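Local structure of bifunctional thiamine biosynthesis protein ThiDN (Methanocaldococcus jannaschii DSM 2661, 2PHP) at residues 39-50 against 80-91; 142-150 against 158-166. The protein probably phosphorylates hydroxymethylpyrimidine and its phosphate and condenses the diphosphate with thiazole phosphate to thiamine phosphate, the last step in the C-terminal ThiN domain present here. One frame throughout, in Å; residues are numbered along the deposited sequence.

Interactions 1 and 2 both lie in the ThiN domain and reach the same seven-stranded mixed sheet. Their centres are about 14 Å apart. Interaction 1 comes first along the chain: it sets the loop between strands 37-40 and 50-53 against helix 77-87. Interaction 2 follows as the hairpin of strands 147-150 and 159-164. Strand 95-100 lies between strands 37-40 and 159-164 in the sheet. The two contacts also touch: I82 CD1 lies 3.4 Å from R161 CD, and V144 packs on F89. Helix 77-87 therefore packs against both the loop and the hairpin.

Interaction 1 of 2, residues 39-50 against 80-91; sequences ESLPFPKDFKDV and AKIILSASKFNP
The connection between strands 37-40 and 50-53, two antiparallel neighbours in the main sheet of the ThiN domain, packs along helix 77-87, with P44, F47 and V50 touching L84 and A80. The contact is apolar apart from one water bridge. L84 uses both of its methyl groups. Its CD1 lies 3.5 Å from P44 CG and also meets V50 CG2. Its CD2 turns to the backbone of the loop and rests 3.4 Å from D46 CA. The P44 ring and the L84 side chain pass alongside, pointing opposite ways. An alanine in place of L84 would probably leave the P44 ring and V50 CG2 without their shared partner and the D46 backbone less well supported.

One turn earlier in the helix, A80 CB sits 3.4 Å from F47 CB. The F47 ring turns off from the helix, and K48 CG lies over one of its faces. V50 divides its branches. CG1, anti to the backbone N (chi1 -175°), goes to I83 CD1, while CG2 reaches A80 and L84. At the strand end, S40 OG is 3.6 Å from I83 CG2 and donates to L41 O from above the carbonyl plane. I83 also touches C96 of strand 95-100, so this side of the helix packs on the sheet as well.

The loop is braced from within. K45 N donates to D49 OD2 at 2.8 Å, in a nearly straight bond of 170°. Beyond the helix, P91 CB approaches the F43 ring obliquely, 3.5 Å from CE1. Beside this pair, one water accepts from F43 N and donates to P91 O, 2.8 Å away.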
loop_
_atom_site.group_PDB
_atom_site.type_symbol
_atom_site.label_atom_id
_atom_site.label_comp_id
_atom_site.label_asym_id
_atom_site.label_seq_id
_atom_site.Cartn_x
_atom_site.Cartn_y
_atom_site.Cartn_z
ATOM N N GLU B 39 -10.663 11.189 -15.402
ATOM C CA GLU B 39 -10.442 12.075 -16.534
ATOM C C GLU B 39 -10.597 11.242 -17.796
ATOM O O GLU B 39 -10.161 10.084 -17.854
ATOM C CB GLU B 39 -9.048 12.695 -16.482
ATOM C CG GLU B 39 -8.848 13.829 -17.495
ATOM C CD GLU B 39 -7.457 14.450 -17.424
ATOM O OE1 GLU B 39 -7.041 14.870 -16.317
ATOM O OE2 GLU B 39 -6.777 14.530 -18.476
ATOM N N SER B 40 -11.225 11.835 -18.805
ATOM C CA SER B 40 -11.451 11.141 -20.060
ATOM C C SER B 40 -10.651 11.726 -21.204
ATOM O O SER B 40 -10.086 12.827 -21.111
ATOM C CB SER B 40 -12.920 11.230 -20.451
ATOM O OG SER B 40 -13.213 12.543 -20.901
ATOM N N LEU B 41 -10.619 10.965 -22.292
ATOM C CA LEU B 41 -9.977 11.405 -23.515
ATOM C C LEU B 41 -11.033 12.348 -24.096
ATOM O O LEU B 41 -12.199 12.329 -23.670
ATOM C CB LEU B 41 -9.785 10.220 -24.459
ATOM C CG LEU B 41 -8.697 9.192 -24.157
ATOM C CD1 LEU B 41 -8.936 7.939 -25.006
ATOM C CD2 LEU B 41 -7.324 9.801 -24.441
ATOM N N PRO B 42 -10.652 13.189 -25.065
ATOM C CA PRO B 42 -11.662 14.090 -25.633
ATOM C C PRO B 42 -12.759 13.261 -26.320
ATOM O O PRO B 42 -12.478 12.186 -26.848
ATOM C CB PRO B 42 -10.851 14.928 -26.627
ATOM C CG PRO B 42 -9.467 14.931 -26.009
ATOM C CD PRO B 42 -9.307 13.500 -25.577
ATOM N N PHE B 43 -13.999 13.750 -26.291
ATOM C CA PHE B 43 -15.124 13.052 -26.916
ATOM C C PHE B 43 -15.157 11.565 -26.544
ATOM O O PHE B 43 -15.138 10.691 -27.417
ATOM C CB PHE B 43 -15.041 13.206 -28.442
ATOM C CG PHE B 43 -15.037 14.641 -28.900
ATOM C CD1 PHE B 43 -16.204 15.405 -28.854
ATOM C CD2 PHE B 43 -13.850 15.256 -29.288
ATOM C CE1 PHE B 43 -16.185 16.759 -29.181
ATOM C CE2 PHE B 43 -13.827 16.613 -29.615
ATOM C CZ PHE B 43 -15.002 17.363 -29.556
ATOM N N PRO B 44 -15.222 11.256 -25.239
ATOM C CA PRO B 44 -15.251 9.851 -24.812
ATOM C C PRO B 44 -16.454 9.075 -25.356
ATOM O O PRO B 44 -17.579 9.574 -25.341
ATOM C CB PRO B 44 -15.259 9.956 -23.288
ATOM C CG PRO B 44 -16.027 11.233 -23.051
ATOM C CD PRO B 44 -15.425 12.164 -24.093
ATOM N N LYS B 45 -16.201 7.859 -25.834
ATOM C CA LYS B 45 -17.250 7.002 -26.384
ATOM C C LYS B 45 -17.984 6.194 -25.316
ATOM O O LYS B 45 -19.165 5.894 -25.463
ATOM C CB LYS B 45 -16.656 6.060 -27.436
ATOM C CG LYS B 45 -17.010 6.413 -28.893
ATOM C CD LYS B 45 -16.621 7.848 -29.291
ATOM C CE LYS B 45 -17.670 8.892 -28.881
ATOM N NZ LYS B 45 -18.988 8.694 -29.561
ATOM N N ASP B 46 -17.279 5.840 -24.246
ATOM C CA ASP B 46 -17.862 5.079 -23.140
ATOM C C ASP B 46 -16.904 5.123 -21.949
ATOM O O ASP B 46 -15.810 5.682 -22.056
ATOM C CB ASP B 46 -18.129 3.624 -23.554
ATOM C CG ASP B 46 -16.890 2.927 -24.087
ATOM O OD1 ASP B 46 -15.801 3.104 -23.491
ATOM O OD2 ASP B 46 -17.007 2.198 -25.099
ATOM N N PHE B 47 -17.303 4.523 -20.827
ATOM C CA PHE B 47 -16.480 4.547 -19.623
ATOM C C PHE B 47 -15.068 4.014 -19.826
ATOM O O PHE B 47 -14.179 4.277 -19.024
ATOM C CB PHE B 47 -17.178 3.790 -18.485
ATOM C CG PHE B 47 -16.986 2.300 -18.522
ATOM C CD1 PHE B 47 -15.923 1.706 -17.844
ATOM C CD2 PHE B 47 -17.875 1.487 -19.217
ATOM C CE1 PHE B 47 -15.755 0.325 -17.854
ATOM C CE2 PHE B 47 -17.714 0.105 -19.232
ATOM C CZ PHE B 47 -16.654 -0.477 -18.553
ATOM N N LYS B 48 -14.861 3.270 -20.907
ATOM C CA LYS B 48 -13.545 2.715 -21.206
ATOM C C LYS B 48 -12.563 3.815 -21.617
ATOM O O LYS B 48 -11.354 3.635 -21.524
ATOM C CB LYS B 48 -13.636 1.683 -22.329
ATOM C CG LYS B 48 -14.478 0.462 -22.019
ATOM C CD LYS B 48 -13.864 -0.365 -20.913
ATOM C CE LYS B 48 -14.071 -1.863 -21.156
ATOM N NZ LYS B 48 -15.493 -2.245 -21.401
ATOM N N ASP B 49 -13.082 4.948 -22.081
ATOM C CA ASP B 49 -12.225 6.057 -22.467
ATOM C C ASP B 49 -11.981 6.951 -21.257
ATOM O O ASP B 49 -11.434 8.038 -21.389
ATOM C CB ASP B 49 -12.864 6.887 -23.588
ATOM C CG ASP B 49 -12.910 6.150 -24.921
ATOM O OD1 ASP B 49 -12.202 5.133 -25.080
ATOM O OD2 ASP B 49 -13.650 6.607 -25.821
ATOM N N VAL B 50 -12.387 6.485 -20.076
ATOM C CA VAL B 50 -12.214 7.257 -18.842
ATOM C C VAL B 50 -11.292 6.541 -17.861
ATOM O O VAL B 50 -11.490 5.360 -17.578
ATOM C CB VAL B 50 -13.571 7.490 -18.135
ATOM C CG1 VAL B 50 -13.377 8.389 -16.916
ATOM C CG2 VAL B 50 -14.568 8.102 -19.110
ATOM N N ALA B 80 -17.590 8.035 -14.668
ATOM C CA ALA B 80 -17.555 8.113 -16.121
ATOM C C ALA B 80 -18.916 8.603 -16.637
ATOM O O ALA B 80 -18.978 9.417 -17.560
ATOM C CB ALA B 80 -17.231 6.746 -16.712
ATOM N N LYS B 81 -19.999 8.108 -16.042
ATOM C CA LYS B 81 -21.349 8.515 -16.446
ATOM C C LYS B 81 -21.501 10.027 -16.302
ATOM O O LYS B 81 -22.154 10.672 -17.118
ATOM C CB LYS B 81 -22.410 7.821 -15.585
ATOM C CG LYS B 81 -22.552 6.311 -15.799
ATOM C CD LYS B 81 -23.669 5.761 -14.915
ATOM C CE LYS B 81 -23.660 4.240 -14.822
ATOM N NZ LYS B 81 -23.959 3.591 -16.127
ATOM N N ILE B 82 -20.896 10.593 -15.262
ATOM C CA ILE B 82 -20.984 12.031 -15.049
ATOM C C ILE B 82 -20.221 12.799 -16.133
ATOM O O ILE B 82 -20.759 13.726 -16.738
ATOM C CB ILE B 82 -20.432 12.436 -13.664
ATOM C CG1 ILE B 82 -21.300 11.830 -12.559
ATOM C CG2 ILE B 82 -20.397 13.956 -13.555
ATOM C CD1 ILE B 82 -20.689 11.939 -11.146
ATOM N N ILE B 83 -18.975 12.406 -16.383
ATOM C CA ILE B 83 -18.159 13.070 -17.397
ATOM C C ILE B 83 -18.754 12.967 -18.804
ATOM O O ILE B 83 -18.858 13.968 -19.509
ATOM C CB ILE B 83 -16.719 12.514 -17.402
ATOM C CG1 ILE B 83 -16.065 12.807 -16.045
ATOM C CG2 ILE B 83 -15.917 13.148 -18.542
ATOM C CD1 ILE B 83 -14.758 12.094 -15.800
ATOM N N LEU B 84 -19.145 11.767 -19.217
ATOM C CA LEU B 84 -19.734 11.604 -20.539
ATOM C C LEU B 84 -21.021 12.401 -20.680
ATOM O O LEU B 84 -21.326 12.901 -21.763
ATOM C CB LEU B 84 -19.992 10.127 -20.842
ATOM C CG LEU B 84 -18.783 9.399 -21.439
ATOM C CD1 LEU B 84 -17.623 9.425 -20.449
ATOM C CD2 LEU B 84 -19.164 7.971 -21.792
ATOM N N SER B 85 -21.780 12.526 -19.591
ATOM C CA SER B 85 -23.020 13.297 -19.632
ATOM C C SER B 85 -22.713 14.789 -19.773
ATOM O O SER B 85 -23.284 15.477 -20.617
ATOM C CB SER B 85 -23.850 13.070 -18.364
ATOM O OG SER B 85 -24.401 11.764 -18.326
ATOM N N ALA B 86 -21.806 15.290 -18.942
ATOM C CA ALA B 86 -21.449 16.700 -18.986
ATOM C C ALA B 86 -20.789 17.091 -20.302
ATOM O O ALA B 86 -20.969 18.217 -20.779
ATOM C CB ALA B 86 -20.527 17.045 -17.820
ATOM N N SER B 87 -20.027 16.172 -20.893
ATOM C CA SER B 87 -19.339 16.469 -22.147
ATOM C C SER B 87 -20.314 16.798 -23.278
ATOM O O SER B 87 -19.943 17.464 -24.243
ATOM C CB SER B 87 -18.419 15.308 -22.561
ATOM O OG SER B 87 -19.148 14.152 -22.929
ATOM N N LYS B 88 -21.557 16.334 -23.154
ATOM C CA LYS B 88 -22.590 16.599 -24.158
ATOM C C LYS B 88 -22.955 18.085 -24.168
ATOM O O LYS B 88 -23.490 18.601 -25.155
ATOM C CB LYS B 88 -23.847 15.770 -23.867
ATOM C CG LYS B 88 -23.654 14.257 -23.976
ATOM C CD LYS B 88 -23.226 13.855 -25.379
ATOM C CE LYS B 88 -23.073 12.338 -25.532
ATOM N NZ LYS B 88 -22.730 11.949 -26.945
ATOM N N PHE B 89 -22.668 18.768 -23.062
ATOM C CA PHE B 89 -22.945 20.194 -22.936
ATOM C C PHE B 89 -21.699 21.013 -23.236
ATOM O O PHE B 89 -21.784 22.094 -23.816
ATOM C CB PHE B 89 -23.451 20.508 -21.530
ATOM C CG PHE B 89 -24.817 19.969 -21.256
ATOM C CD1 PHE B 89 -25.933 20.792 -21.359
ATOM C CD2 PHE B 89 -24.995 18.626 -20.941
ATOM C CE1 PHE B 89 -27.214 20.282 -21.154
ATOM C CE2 PHE B 89 -26.264 18.105 -20.735
ATOM C CZ PHE B 89 -27.382 18.937 -20.842
ATOM N N ASN B 90 -20.540 20.491 -22.845
ATOM C CA ASN B 90 -19.271 21.166 -23.087
ATOM C C ASN B 90 -18.194 20.089 -23.244
ATOM O O ASN B 90 -17.683 19.563 -22.256
ATOM C CB ASN B 90 -18.929 22.094 -21.915
ATOM C CG ASN B 90 -17.608 22.822 -22.112
ATOM O OD1 ASN B 90 -16.914 22.601 -23.100
ATOM N ND2 ASN B 90 -17.254 23.692 -21.168
ATOM N N PRO B 91 -17.822 19.763 -24.492
ATOM C CA PRO B 91 -16.805 18.739 -24.744
ATOM C C PRO B 91 -15.445 19.045 -24.124
ATOM O O PRO B 91 -14.568 18.186 -24.113
ATOM C CB PRO B 91 -16.756 18.671 -26.269
ATOM C CG PRO B 91 -17.034 20.083 -26.662
ATOM C CD PRO B 91 -18.182 20.455 -25.743
HETATM O O HOH W 1 -15.206 15.445 -24.294
#

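Interaction 2 of 2, residues 142-150 against 158-166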
loop_
_atom_site.group_PDB
_atom_site.type_symbol
_atom_site.label_atom_id
_atom_site.label_comp_id
_atom_site.label_asym_id
_atom_site.label_seq_id
_atom_site.Cartn_x
_atom_site.Cartn_y
_atom_site.Cartn_z
ATOM N N GLY B 142 -27.685 25.781 -17.815
ATOM C CA GLY B 142 -27.468 26.301 -19.153
ATOM C C GLY B 142 -26.049 26.005 -19.606
ATOM O O GLY B 142 -25.479 26.724 -20.433
ATOM N N GLY B 143 -25.483 24.933 -19.055
ATOM C CA GLY B 143 -24.128 24.530 -19.387
ATOM C C GLY B 143 -23.555 23.643 -18.293
ATOM O O GLY B 143 -24.301 23.124 -17.461
ATOM N N VAL B 144 -22.236 23.472 -18.288
ATOM C CA VAL B 144 -21.567 22.651 -17.280
ATOM C C VAL B 144 -21.006 23.563 -16.198
ATOM O O VAL B 144 -20.162 24.413 -16.468
ATOM C CB VAL B 144 -20.412 21.835 -17.906
ATOM C CG1 VAL B 144 -19.707 21.023 -16.832
ATOM C CG2 VAL B 144 -20.955 20.931 -19.002
ATOM N N PRO B 145 -21.485 23.412 -14.956
ATOM C CA PRO B 145 -20.993 24.255 -13.864
ATOM C C PRO B 145 -19.710 23.695 -13.263
ATOM O O PRO B 145 -19.187 22.688 -13.737
ATOM C CB PRO B 145 -22.147 24.224 -12.870
ATOM C CG PRO B 145 -22.641 22.805 -13.008
ATOM C CD PRO B 145 -22.631 22.593 -14.518
ATOM N N ASP B 146 -19.209 24.360 -12.226
ATOM C CA ASP B 146 -18.006 23.908 -11.540
ATOM C C ASP B 146 -18.409 22.807 -10.568
ATOM O O ASP B 146 -17.630 21.904 -10.269
ATOM C CB ASP B 146 -17.391 25.041 -10.724
ATOM C CG ASP B 146 -16.895 26.178 -11.583
ATOM O OD1 ASP B 146 -15.929 25.967 -12.344
ATOM O OD2 ASP B 146 -17.473 27.278 -11.491
ATOM N N ILE B 147 -19.643 22.894 -10.085
ATOM C CA ILE B 147 -20.140 21.951 -9.100
ATOM C C ILE B 147 -21.556 21.461 -9.353
ATOM O O ILE B 147 -22.447 22.234 -9.718
ATOM C CB ILE B 147 -20.108 22.595 -7.693
ATOM C CG1 ILE B 147 -18.675 22.992 -7.334
ATOM C CG2 ILE B 147 -20.703 21.656 -6.673
ATOM C CD1 ILE B 147 -18.551 23.767 -6.035
ATOM N N ILE B 148 -21.741 20.162 -9.156
ATOM C CA ILE B 148 -23.033 19.525 -9.282
ATOM C C ILE B 148 -23.154 18.739 -7.981
ATOM O O ILE B 148 -22.356 17.842 -7.703
ATOM C CB ILE B 148 -23.099 18.553 -10.480
ATOM C CG1 ILE B 148 -23.024 19.337 -11.794
ATOM C CG2 ILE B 148 -24.399 17.768 -10.438
ATOM C CD1 ILE B 148 -23.177 18.480 -13.019
ATOM N N TYR B 149 -24.132 19.101 -7.164
ATOM C CA TYR B 149 -24.317 18.421 -5.896
ATOM C C TYR B 149 -25.750 17.949 -5.802
ATOM O O TYR B 149 -26.577 18.305 -6.630
ATOM C CB TYR B 149 -24.001 19.381 -4.742
ATOM C CG TYR B 149 -25.095 20.390 -4.429
ATOM C CD1 TYR B 149 -26.184 20.043 -3.625
ATOM C CD2 TYR B 149 -25.038 21.694 -4.928
ATOM C CE1 TYR B 149 -27.184 20.969 -3.321
ATOM C CE2 TYR B 149 -26.034 22.626 -4.630
ATOM C CZ TYR B 149 -27.103 22.257 -3.826
ATOM O OH TYR B 149 -28.087 23.176 -3.528
ATOM N N ASP B 150 -26.026 17.119 -4.808
ATOM C CA ASP B 150 -27.375 16.641 -4.567
ATOM C C ASP B 150 -27.444 16.355 -3.073
ATOM O O ASP B 150 -26.436 15.999 -2.453
ATOM C CB ASP B 150 -27.702 15.401 -5.416
ATOM C CG ASP B 150 -27.127 14.115 -4.845
ATOM O OD1 ASP B 150 -25.894 13.931 -4.898
ATOM O OD2 ASP B 150 -27.922 13.293 -4.346
ATOM N N PRO B 158 -25.451 12.370 0.609
ATOM C CA PRO B 158 -25.343 13.542 -0.268
ATOM C C PRO B 158 -23.932 13.653 -0.864
ATOM O O PRO B 158 -22.984 13.083 -0.319
ATOM C CB PRO B 158 -25.697 14.708 0.663
ATOM C CG PRO B 158 -25.331 14.196 2.024
ATOM C CD PRO B 158 -25.830 12.774 1.972
HETATM N N MSE B 159 -23.792 14.386 -1.967
HETATM C CA MSE B 159 -22.487 14.501 -2.618
HETATM C C MSE B 159 -22.231 15.806 -3.361
HETATM O O MSE B 159 -23.153 16.420 -3.887
HETATM C CB MSE B 159 -22.319 13.365 -3.634
HETATM C CG MSE B 159 -20.875 13.072 -4.020
HETATM SE SE MSE B 159 -19.986 12.185 -2.530
HETATM C CE MSE B 159 -21.209 10.685 -2.392
ATOM N N ILE B 160 -20.966 16.215 -3.402
ATOM C CA ILE B 160 -20.564 17.399 -4.154
ATOM C C ILE B 160 -19.624 16.871 -5.232
ATOM O O ILE B 160 -18.649 16.182 -4.935
ATOM C CB ILE B 160 -19.779 18.425 -3.311
ATOM C CG1 ILE B 160 -20.714 19.149 -2.341
ATOM C CG2 ILE B 160 -19.106 19.440 -4.243
ATOM C CD1 ILE B 160 -19.989 20.047 -1.363
ATOM N N ARG B 161 -19.925 17.173 -6.484
ATOM C CA ARG B 161 -19.087 16.724 -7.583
ATOM C C ARG B 161 -18.431 17.940 -8.244
ATOM O O ARG B 161 -19.115 18.858 -8.692
ATOM C CB ARG B 161 -19.942 15.923 -8.573
ATOM C CG ARG B 161 -20.711 14.790 -7.892
ATOM C CD ARG B 161 -21.738 14.129 -8.795
ATOM N NE ARG B 161 -22.471 13.078 -8.084
ATOM C CZ ARG B 161 -23.476 13.295 -7.237
ATOM N NH1 ARG B 161 -23.899 14.534 -6.989
ATOM N NH2 ARG B 161 -24.040 12.272 -6.611
ATOM N N VAL B 162 -17.099 17.948 -8.265
ATOM C CA VAL B 162 -16.321 19.030 -8.855
ATOM C C VAL B 162 -15.879 18.621 -10.268
ATOM O O VAL B 162 -15.266 17.571 -10.454
ATOM C CB VAL B 162 -15.078 19.352 -7.971
ATOM C CG1 VAL B 162 -14.244 20.452 -8.602
ATOM C CG2 VAL B 162 -15.532 19.771 -6.565
ATOM N N LEU B 163 -16.205 19.449 -11.259
ATOM C CA LEU B 163 -15.863 19.164 -12.653
ATOM C C LEU B 163 -14.844 20.166 -13.192
ATOM O O LEU B 163 -14.656 21.240 -12.620
ATOM C CB LEU B 163 -17.125 19.202 -13.532
ATOM C CG LEU B 163 -18.292 18.258 -13.201
ATOM C CD1 LEU B 163 -19.020 18.746 -11.962
ATOM C CD2 LEU B 163 -19.272 18.206 -14.366
ATOM N N GLY B 164 -14.194 19.816 -14.297
ATOM C CA GLY B 164 -13.201 20.702 -14.881
ATOM C C GLY B 164 -12.663 20.164 -16.191
ATOM O O GLY B 164 -13.071 19.088 -16.635
ATOM N N ARG B 165 -11.745 20.906 -16.805
ATOM C CA ARG B 165 -11.164 20.505 -18.085
ATOM C C ARG B 165 -10.286 19.265 -17.968
ATOM O O ARG B 165 -10.273 18.423 -18.869
ATOM C CB ARG B 165 -10.378 21.673 -18.694
ATOM C CG ARG B 165 -11.261 22.876 -19.012
ATOM C CD ARG B 165 -10.794 23.630 -20.242
ATOM N NE ARG B 165 -11.124 25.050 -20.164
ATOM C CZ ARG B 165 -10.940 25.805 -19.081
ATOM N NH1 ARG B 165 -10.417 25.278 -17.975
ATOM N NH2 ARG B 165 -11.296 27.085 -19.094
ATOM N N ASP B 166 -9.545 19.164 -16.869
ATOM C CA ASP B 166 -8.703 18.000 -16.611
ATOM C C ASP B 166 -8.570 17.792 -15.108
ATOM O O ASP B 166 -8.961 18.654 -14.312
ATOM C CB ASP B 166 -7.318 18.134 -17.261
ATOM C CG ASP B 166 -6.580 19.381 -16.831
ATOM O OD1 ASP B 166 -6.485 19.648 -15.609
ATOM O OD2 ASP B 166 -6.077 20.088 -17.728
#
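R161 reaches across from strand 159-164 to D150 on strand 147-150. Its CB starts 3.2 Å from I148 O, the same oxygen that accepts from R161 N. CG also lies close to I148 O. CG is anti to the carbonyl carbon, beside the backbone N, and from CG the chain is extended to NE. CD remains within 3.9 Å of I148 O. At the tip, NH1 and NH2 both donate to D150 OD1, each at 3.0 Å. The grip is end-on, and both nitrogens reach OD1 from the same face of the carboxylate. OD1 lies in the guanidinium plane, but the two planes are 39° apart. M159 CB lies over one face of the guanidinium, toward its rim. The other carboxylate oxygen, D150 OD2, pairs with R120 and accepts from G152 N. D150 thus sits between two arginines, R161 and R120, whose NH2 groups come close to each other.

Strands 147-150 and 159-164 run antiparallel, their axes at 166°. I148 pairs with R161, and D150 with M159, each through two hydrogen bonds. L163 N adds a nearly straight bond of 170° to D146 O. I147 and I160 meet through their CG2 methyls at 3.7 Å, on the face that helix 167-185 covers at I147 and V162. On the side facing helix 129-141, L163 splits its methyls: CD2 is 3.8 Å from V144 CG1, and CD1 is 4.1 Å from I148 CG1. Strand 95-100 flanks one side of the pair, strand 115-117 the other. This is an antiparallel beta hairpin built into the mixed sheet of the ThiN domain, with helices packed on both faces.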